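Local coordinates for protein Proline/betaine transporter, RALF (Rickettsia prowazekii str. Madrid E, PDB 4D7R) that probably acts as a guanine-nucleotide exchange factor, here an engineered chimera joining a Rickettsia Sec7 domain to the capping domain of Legionella RalF, at residues A[50-55]-A[64-69]; A[85-90]-A[95-100]. One frame throughout, in Å; residues are numbered along the deposited sequence.

Interaction 1 (A[50-55]-A[64-69]); sequences ARIKKW and IAETAK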
# COMPACT_ATOMS: atom_id res chain seq x y z
N ALA A 50 -8.53 -3.28 -19.25
CA ALA A 50 -9.75 -3.40 -20.07
C ALA A 50 -9.46 -4.17 -21.37
O ALA A 50 -10.26 -5.02 -21.78
CB ALA A 50 -10.31 -2.03 -20.40
N ARG A 51 -8.31 -3.88 -22.01
CA ARG A 51 -7.91 -4.56 -23.25
C ARG A 51 -7.60 -6.03 -23.02
O ARG A 51 -7.93 -6.83 -23.88
CB ARG A 51 -6.75 -3.85 -23.96
CG ARG A 51 -6.34 -4.45 -25.33
CD ARG A 51 -7.49 -4.67 -26.34
NE ARG A 51 -7.03 -5.49 -27.47
CZ ARG A 51 -7.69 -6.52 -28.00
NH1 ARG A 51 -8.88 -6.88 -27.52
NH2 ARG A 51 -7.18 -7.19 -29.02
N ILE A 52 -6.98 -6.40 -21.86
CA ILE A 52 -6.70 -7.80 -21.52
C ILE A 52 -8.05 -8.50 -21.33
O ILE A 52 -8.23 -9.63 -21.80
CB ILE A 52 -5.78 -7.98 -20.26
CG1 ILE A 52 -4.40 -7.34 -20.45
CG2 ILE A 52 -5.66 -9.47 -19.90
CD1 ILE A 52 -3.55 -7.18 -19.17
N LYS A 53 -9.00 -7.83 -20.64
CA LYS A 53 -10.36 -8.33 -20.42
C LYS A 53 -11.01 -8.54 -21.79
O LYS A 53 -11.47 -9.64 -22.08
CB LYS A 53 -11.21 -7.33 -19.60
CG LYS A 53 -10.87 -7.32 -18.10
CD LYS A 53 -11.60 -6.21 -17.35
CE LYS A 53 -11.40 -6.33 -15.86
NZ LYS A 53 -12.20 -7.45 -15.28
N LYS A 54 -10.96 -7.49 -22.66
CA LYS A 54 -11.51 -7.52 -24.03
C LYS A 54 -10.91 -8.66 -24.86
O LYS A 54 -11.67 -9.43 -25.45
CB LYS A 54 -11.28 -6.16 -24.72
CG LYS A 54 -11.94 -6.03 -26.10
CD LYS A 54 -11.46 -4.79 -26.86
CE LYS A 54 -11.97 -4.72 -28.28
NZ LYS A 54 -11.39 -5.78 -29.16
N TRP A 55 -9.60 -8.81 -24.91
CA TRP A 55 -8.95 -9.89 -25.64
C TRP A 55 -9.23 -11.23 -25.10
O TRP A 55 -9.43 -12.10 -25.86
CB TRP A 55 -7.47 -9.67 -25.70
CG TRP A 55 -6.57 -10.66 -26.49
CD1 TRP A 55 -6.12 -10.52 -27.78
CD2 TRP A 55 -6.00 -11.86 -26.02
NE1 TRP A 55 -5.33 -11.54 -28.12
CE2 TRP A 55 -5.23 -12.39 -27.06
CE3 TRP A 55 -6.04 -12.53 -24.82
CZ2 TRP A 55 -4.53 -13.57 -26.93
CZ3 TRP A 55 -5.35 -13.70 -24.71
CH2 TRP A 55 -4.61 -14.20 -25.75
N ILE A 64 -7.43 -13.50 -15.46
CA ILE A 64 -6.53 -13.51 -14.29
C ILE A 64 -5.12 -13.97 -14.66
O ILE A 64 -4.16 -13.25 -14.41
CB ILE A 64 -7.14 -14.30 -13.10
CG1 ILE A 64 -8.53 -13.70 -12.67
CG2 ILE A 64 -6.15 -14.38 -11.91
CD1 ILE A 64 -8.54 -12.16 -12.27
N ALA A 65 -5.00 -15.17 -15.27
CA ALA A 65 -3.72 -15.75 -15.65
C ALA A 65 -2.95 -14.86 -16.62
O ALA A 65 -1.77 -14.63 -16.40
CB ALA A 65 -3.91 -17.13 -16.24
N GLU A 66 -3.65 -14.34 -17.66
CA GLU A 66 -3.04 -13.47 -18.66
C GLU A 66 -2.48 -12.19 -18.05
O GLU A 66 -1.38 -11.80 -18.41
CB GLU A 66 -4.00 -13.17 -19.82
CG GLU A 66 -3.33 -12.49 -21.01
CD GLU A 66 -2.12 -13.18 -21.61
OE1 GLU A 66 -2.06 -14.43 -21.59
OE2 GLU A 66 -1.24 -12.47 -22.13
N THR A 67 -3.24 -11.52 -17.17
CA THR A 67 -2.77 -10.29 -16.54
C THR A 67 -1.47 -10.54 -15.76
O THR A 67 -0.50 -9.78 -15.91
CB THR A 67 -3.88 -9.66 -15.68
OG1 THR A 67 -5.03 -9.47 -16.51
CG2 THR A 67 -3.47 -8.33 -15.11
N ALA A 68 -1.45 -11.59 -14.92
CA ALA A 68 -0.29 -11.92 -14.10
C ALA A 68 0.92 -12.25 -14.97
O ALA A 68 2.04 -11.82 -14.66
CB ALA A 68 -0.63 -13.09 -13.21
N LYS A 69 0.67 -12.96 -16.09
CA LYS A 69 1.67 -13.37 -17.09
C LYS A 69 2.30 -12.13 -17.71
O LYS A 69 3.52 -12.05 -17.79
CB LYS A 69 1.03 -14.24 -18.18
CG LYS A 69 2.02 -14.84 -19.16
CD LYS A 69 1.29 -15.63 -20.25
CE LYS A 69 2.22 -16.32 -21.21
NZ LYS A 69 2.76 -15.35 -22.21
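I52 reaches from one helix of the Sec7 domain to the next and packs against T67 and E66, the centre of a contact of van der Waals packing. Its CG2 methyl does most of the touching: it lies 3.4 Å from T67 OG1 and 4.0 Å from E66 CG. A chi1 of -61° puts CG1 beside the backbone N and swings CG2 anti to it, while CD1, at the end of the CG1 branch, comes within 3.8 Å of T67 OG1. E66 takes part through its aliphatic carbons, CB and CG, which both meet I52 CG2. W55 comes more loosely to the same glutamate, its CZ3 4.4 Å from E66 CG.

No hydrogen bond spans the two segments. The hydroxyl of T67, although buried and pressed against I52, is hydrogen-bonded within its own helix to the carbonyl O of F63, one turn earlier. On the 50-55 side, W55 CB lies over one face of the R51 guanidinium, whose NE forms a salt bridge with E36.

The short axes approach to 9.9 Å at 135°, an inclined, roughly antiparallel pairing of helices 45-58 and 63-73. Helix 31-43 packs against both segments, V37 meeting I52 and L33 meeting both W55 and E66, while helix 92-103 brings V97 against T67.

Interaction 2 (A[85-90]-A[95-100]); sequences DYLGTD and QKVLES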
# COMPACT_ATOMS: atom_id res chain seq x y z
N ASP A 85 0.86 -1.00 -7.69
CA ASP A 85 -0.44 -0.53 -7.24
C ASP A 85 -1.56 -1.50 -7.55
O ASP A 85 -2.33 -1.80 -6.64
CB ASP A 85 -0.76 0.87 -7.74
CG ASP A 85 -1.87 1.51 -6.93
OD1 ASP A 85 -1.64 1.78 -5.72
OD2 ASP A 85 -2.97 1.71 -7.49
N TYR A 86 -1.62 -2.04 -8.79
CA TYR A 86 -2.66 -3.03 -9.13
C TYR A 86 -2.55 -4.27 -8.23
O TYR A 86 -3.56 -4.72 -7.68
CB TYR A 86 -2.62 -3.42 -10.62
CG TYR A 86 -3.83 -4.21 -11.04
CD1 TYR A 86 -3.85 -5.60 -10.94
CD2 TYR A 86 -4.96 -3.57 -11.55
CE1 TYR A 86 -4.98 -6.33 -11.30
CE2 TYR A 86 -6.08 -4.30 -11.95
CZ TYR A 86 -6.08 -5.68 -11.82
OH TYR A 86 -7.18 -6.41 -12.21
N LEU A 87 -1.34 -4.80 -8.08
CA LEU A 87 -1.07 -6.01 -7.28
C LEU A 87 -1.41 -5.82 -5.80
O LEU A 87 -1.94 -6.74 -5.18
CB LEU A 87 0.39 -6.47 -7.44
CG LEU A 87 0.80 -7.04 -8.83
CD1 LEU A 87 2.31 -7.23 -8.90
CD2 LEU A 87 0.06 -8.34 -9.15
N GLY A 88 -1.12 -4.63 -5.26
CA GLY A 88 -1.34 -4.32 -3.85
C GLY A 88 -2.72 -3.82 -3.48
O GLY A 88 -3.07 -3.80 -2.31
N THR A 89 -3.55 -3.46 -4.48
CA THR A 89 -4.90 -2.94 -4.25
C THR A 89 -5.90 -4.01 -3.78
O THR A 89 -5.88 -5.14 -4.27
CB THR A 89 -5.39 -2.14 -5.51
OG1 THR A 89 -4.64 -0.92 -5.60
CG2 THR A 89 -6.88 -1.84 -5.48
N ASP A 90 -6.80 -3.64 -2.84
CA ASP A 90 -7.86 -4.54 -2.37
C ASP A 90 -9.02 -4.55 -3.37
O ASP A 90 -9.91 -3.71 -3.32
CB ASP A 90 -8.35 -4.14 -0.97
CG ASP A 90 -9.21 -5.18 -0.26
OD1 ASP A 90 -9.09 -6.39 -0.60
OD2 ASP A 90 -9.92 -4.80 0.69
N GLN A 95 -6.73 -9.28 -6.18
CA GLN A 95 -6.37 -10.37 -5.28
C GLN A 95 -6.08 -11.64 -6.08
O GLN A 95 -5.12 -12.36 -5.76
CB GLN A 95 -7.51 -10.59 -4.28
CG GLN A 95 -7.24 -11.64 -3.21
CD GLN A 95 -8.44 -11.82 -2.31
OE1 GLN A 95 -9.09 -10.85 -1.86
NE2 GLN A 95 -8.78 -13.06 -2.02
N LYS A 96 -6.91 -11.94 -7.10
CA LYS A 96 -6.68 -13.12 -7.95
C LYS A 96 -5.42 -12.99 -8.80
O LYS A 96 -4.68 -13.97 -8.95
CB LYS A 96 -7.89 -13.43 -8.84
CG LYS A 96 -9.10 -13.95 -8.09
CD LYS A 96 -10.35 -13.95 -8.99
CE LYS A 96 -11.51 -14.66 -8.35
NZ LYS A 96 -12.05 -13.90 -7.20
N VAL A 97 -5.19 -11.80 -9.37
CA VAL A 97 -4.03 -11.48 -10.18
C VAL A 97 -2.74 -11.60 -9.32
O VAL A 97 -1.78 -12.21 -9.75
CB VAL A 97 -4.18 -10.12 -10.92
CG1 VAL A 97 -2.84 -9.65 -11.50
CG2 VAL A 97 -5.23 -10.21 -12.05
N LEU A 98 -2.78 -11.12 -8.08
CA LEU A 98 -1.63 -11.16 -7.18
C LEU A 98 -1.24 -12.59 -6.89
O LEU A 98 -0.06 -12.93 -7.04
CB LEU A 98 -1.90 -10.37 -5.89
CG LEU A 98 -0.83 -10.50 -4.75
CD1 LEU A 98 0.57 -10.15 -5.26
CD2 LEU A 98 -1.20 -9.62 -3.53
N GLU A 99 -2.25 -13.45 -6.59
CA GLU A 99 -2.01 -14.87 -6.36
C GLU A 99 -1.37 -15.53 -7.59
O GLU A 99 -0.36 -16.22 -7.43
CB GLU A 99 -3.29 -15.59 -5.93
CG GLU A 99 -2.97 -16.99 -5.45
CD GLU A 99 -4.13 -17.87 -5.03
OE1 GLU A 99 -5.26 -17.35 -4.85
OE2 GLU A 99 -3.90 -19.09 -4.86
N SER A 100 -1.89 -15.26 -8.81
CA SER A 100 -1.36 -15.80 -10.05
C SER A 100 0.06 -15.23 -10.36
O SER A 100 0.94 -15.95 -10.88
CB SER A 100 -2.33 -15.53 -11.20
OG SER A 100 -1.96 -16.20 -12.39
O HOH W 1 -7.64 -8.54 -0.96
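L87 and L98 mark the closest backbone approach, with CA atoms 5.2 Å apart, where the end of helix 80-88 meets the early turns of helix 92-103. The first helix runs out at G88, and T89 is the first residue to leave helical geometry (psi 142°). T89 still bonds back to the last turn: its OG1 donates to D85 O over 2.7 Å, from above the carbonyl plane, and its backbone N adds only weak bonds to D85 O and Y86 O.

The side chains that meet are apolar and buried. Y86 presents the edge of its ring to V97, with CE1 3.9 Å from V97 CB and the valine carbon lying in the ring plane; both valine methyls also sit close to CE1. L87 CD2 rests on L98 CA at 3.8 Å and lies 4.0 Å from V97 CG1. A chi1 of 167° puts this valine methyl anti to the backbone N, where it meets L87 CD2 as well as the ring edge. L98 packs closely over backbone, its CD2 3.4 Å from L87 O, while its CD1 lies 4.3 Å from L87 CB. At the more open end a water donates to D90 OD1 and to Q95 OE1, bridging the two side chains.

Y86 O receives ND2 of N94, and G88 O receives NH1 of R134 from helix 129-146. The arrangement is that of two consecutive helices joined by a short connection and packed through buried apolar side chains, as in the all-helical Sec7 domain.

Both interactions lie in the Rickettsia Sec7 part of the chimera, their centres 13 Å apart, on the same side of the chain's centre. They follow in series: interaction 1 joins helices 45-58 and 63-73, then interaction 2 joins helices 80-88 and 92-103. They touch through helices 63-73 and 92-103, with I64 CG2 3.3 Å from K96 O and A68 CB 3.5 Å from S100 OG, and so belong to one continuously packed part of the all-helical Sec7 domain. Interaction 1 lies farther out, about 22 Å from the chain's centre, against 11 Å for interaction 2. This module is probably responsible for nucleotide exchange, and neither contact involves the engineered junction with the capping domain.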